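2,4-dihydroxyhept-2-ene-1,7-dioic acid aldolase (Kordia algicida OT-1, PDB 6BDD) binds heme and probably senses diatomic gases such as nitric oxide, as a member of the H-NOX family. Local coordinates at residues A158-E163 with F174-N179. Sequence-based numbering, arbitrary orientation.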
loop_
_atom_site.group_PDB
_atom_site.type_symbol
_atom_site.label_atom_id
_atom_site.label_comp_id
_atom_site.label_asym_id
_atom_site.label_seq_id
_atom_site.Cartn_x
_atom_site.Cartn_y
_atom_site.Cartn_z
ATOM N N ALA A 158 10.920 -8.929 -8.492
ATOM C CA ALA A 158 12.047 -8.176 -7.966
ATOM C C ALA A 158 12.316 -8.577 -6.526
ATOM O O ALA A 158 11.403 -8.947 -5.783
ATOM C CB ALA A 158 11.800 -6.666 -8.047
ATOM N N GLU A 159 13.589 -8.506 -6.145
ATOM C CA GLU A 159 13.993 -8.588 -4.749
ATOM C C GLU A 159 13.967 -7.181 -4.167
ATOM O O GLU A 159 14.641 -6.281 -4.681
ATOM C CB GLU A 159 15.385 -9.204 -4.617
ATOM C CG GLU A 159 16.076 -8.894 -3.296
ATOM C CD GLU A 159 17.578 -9.096 -3.363
ATOM O OE1 GLU A 159 18.262 -8.275 -4.010
ATOM O OE2 GLU A 159 18.074 -10.076 -2.768
ATOM N N ILE A 160 13.182 -6.988 -3.112
ATOM C CA ILE A 160 13.001 -5.678 -2.496
ATOM C C ILE A 160 13.398 -5.787 -1.032
ATOM O O ILE A 160 12.752 -6.504 -0.258
ATOM C CB ILE A 160 11.558 -5.173 -2.644
ATOM C CG1 ILE A 160 11.133 -5.220 -4.114
ATOM C CG2 ILE A 160 11.431 -3.758 -2.094
ATOM C CD1 ILE A 160 9.706 -4.794 -4.356
ATOM N N ILE A 161 14.460 -5.078 -0.656
ATOM C CA ILE A 161 14.983 -5.088 0.705
ATOM C C ILE A 161 14.581 -3.790 1.387
ATOM O O ILE A 161 14.722 -2.705 0.807
ATOM C CB ILE A 161 16.510 -5.267 0.710
ATOM C CG1 ILE A 161 16.890 -6.603 0.068
ATOM C CG2 ILE A 161 17.060 -5.174 2.126
ATOM C CD1 ILE A 161 18.360 -6.720 -0.276
ATOM N N LEU A 162 14.077 -3.896 2.613
ATOM C CA LEU A 162 13.636 -2.748 3.393
ATOM C C LEU A 162 14.610 -2.529 4.543
ATOM O O LEU A 162 14.856 -3.444 5.335
ATOM C CB LEU A 162 12.216 -2.955 3.924
ATOM C CG LEU A 162 11.055 -2.578 3.001
ATOM C CD1 LEU A 162 10.970 -3.515 1.804
ATOM C CD2 LEU A 162 9.742 -2.570 3.770
ATOM N N GLU A 163 15.164 -1.322 4.626
ATOM C CA GLU A 163 16.058 -0.928 5.710
ATOM C C GLU A 163 15.414 0.238 6.447
ATOM O O GLU A 163 15.295 1.338 5.895
ATOM C CB GLU A 163 17.439 -0.547 5.180
ATOM C CG GLU A 163 18.194 -1.689 4.523
ATOM C CD GLU A 163 19.603 -1.300 4.122
ATOM O OE1 GLU A 163 19.973 -0.122 4.317
ATOM O OE2 GLU A 163 20.340 -2.169 3.611
ATOM N N PHE A 174 14.126 1.690 0.603
ATOM C CA PHE A 174 13.739 0.582 -0.260
ATOM C C PHE A 174 14.855 0.329 -1.267
ATOM O O PHE A 174 15.207 1.222 -2.044
ATOM C CB PHE A 174 12.431 0.888 -0.992
ATOM C CG PHE A 174 11.196 0.621 -0.177
ATOM C CD1 PHE A 174 10.778 1.521 0.790
ATOM C CD2 PHE A 174 10.445 -0.521 -0.392
ATOM C CE1 PHE A 174 9.636 1.279 1.532
ATOM C CE2 PHE A 174 9.301 -0.767 0.346
ATOM C CZ PHE A 174 8.898 0.133 1.311
ATOM N N ILE A 175 15.409 -0.880 -1.249
ATOM C CA ILE A 175 16.405 -1.307 -2.225
ATOM C C ILE A 175 15.729 -2.324 -3.135
ATOM O O ILE A 175 15.456 -3.458 -2.722
ATOM C CB ILE A 175 17.655 -1.895 -1.558
ATOM C CG1 ILE A 175 18.339 -0.840 -0.687
ATOM C CG2 ILE A 175 18.620 -2.418 -2.611
ATOM C CD1 ILE A 175 18.477 -1.243 0.763
ATOM N N ILE A 176 15.457 -1.919 -4.373
ATOM C CA ILE A 176 14.697 -2.719 -5.323
ATOM C C ILE A 176 15.638 -3.196 -6.420
ATOM O O ILE A 176 16.356 -2.390 -7.026
ATOM C CB ILE A 176 13.522 -1.918 -5.912
ATOM C CG1 ILE A 176 12.638 -1.374 -4.786
ATOM C CG2 ILE A 176 12.715 -2.780 -6.864
ATOM C CD1 ILE A 176 11.790 -0.188 -5.192
ATOM N N ASN A 177 15.636 -4.503 -6.673
ATOM C CA ASN A 177 16.457 -5.115 -7.715
ATOM C C ASN A 177 15.577 -6.061 -8.521
ATOM O O ASN A 177 15.154 -7.104 -8.011
ATOM C CB ASN A 177 17.651 -5.859 -7.115
ATOM C CG ASN A 177 18.674 -4.925 -6.502
ATOM O OD1 ASN A 177 18.925 -4.966 -5.298
ATOM N ND2 ASN A 177 19.272 -4.078 -7.331
ATOM N N LYS A 178 15.303 -5.699 -9.771
ATOM C CA LYS A 178 14.473 -6.536 -10.624
ATOM C C LYS A 178 15.212 -7.812 -11.008
ATOM O O LYS A 178 16.413 -7.793 -11.292
ATOM C CB LYS A 178 14.058 -5.773 -11.883
ATOM C CG LYS A 178 12.909 -6.418 -12.645
ATOM C CD LYS A 178 12.587 -5.659 -13.923
ATOM C CE LYS A 178 13.468 -6.114 -15.074
ATOM N NZ LYS A 178 13.128 -5.411 -16.342
ATOM N N ASN A 179 14.486 -8.925 -11.013
ATOM C CA ASN A 179 15.064 -10.204 -11.394
ATOM C C ASN A 179 15.028 -10.386 -12.909
ATOM O O ASN A 179 14.309 -9.689 -13.631
ATOM C CB ASN A 179 14.312 -11.364 -10.735
ATOM C CG ASN A 179 14.272 -11.261 -9.226
ATOM O OD1 ASN A 179 13.199 -11.268 -8.621
ATOM N ND2 ASN A 179 15.443 -11.176 -8.606
#
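L162 and F174 meet at one end of an antiparallel β-hairpin pairing, in which 158-163, on an outermost strand of the four-stranded sheet of this H-NOX fold, runs beside 174-179. The strand axes approach to 4.5 Å. E159/N177 and I161/I175 are the hydrogen-bonded pairs, each closed by two backbone bonds; I175 N to I161 O (2.8 Å) is nearly straight, 177° at the hydrogen. I160 lies at a non-hydrogen-bonded position, where its CA-H makes a contact with I175 O (3.3 Å).

The face bearing A158, I160, L162, F174 and I176 is apolar apart from K178 at the A158 end. L162 CG sits over one face of the F174 ring, toward its rim, 4.0 Å from the ring centroid in a CH-π contact, while I160 CG2 reaches the ring edge at CD2 (3.8 Å). With CG1 of I160 beside the backbone N (chi1 -53°), its CG2 branch falls anti to N and touches I176 CG1 at 3.8 Å. Helix 140-153 covers this side through M147 and F151, and F174 also packs on the heme-binding Y133.

The other face is mixed: E159 and N177 lie side by side next to I161 and I175, carboxylate and amide planes 64° apart without a mutual side-chain hydrogen bond, and I175 extends CD1 against E163 OE2 (3.5 Å). Apolar contacts toward the helix and this mixed face behind indicate a two-faced hairpin, whose F174 ring, about 7 Å from the heme by nearest atoms, is consistent with a second-shell position behind Y133.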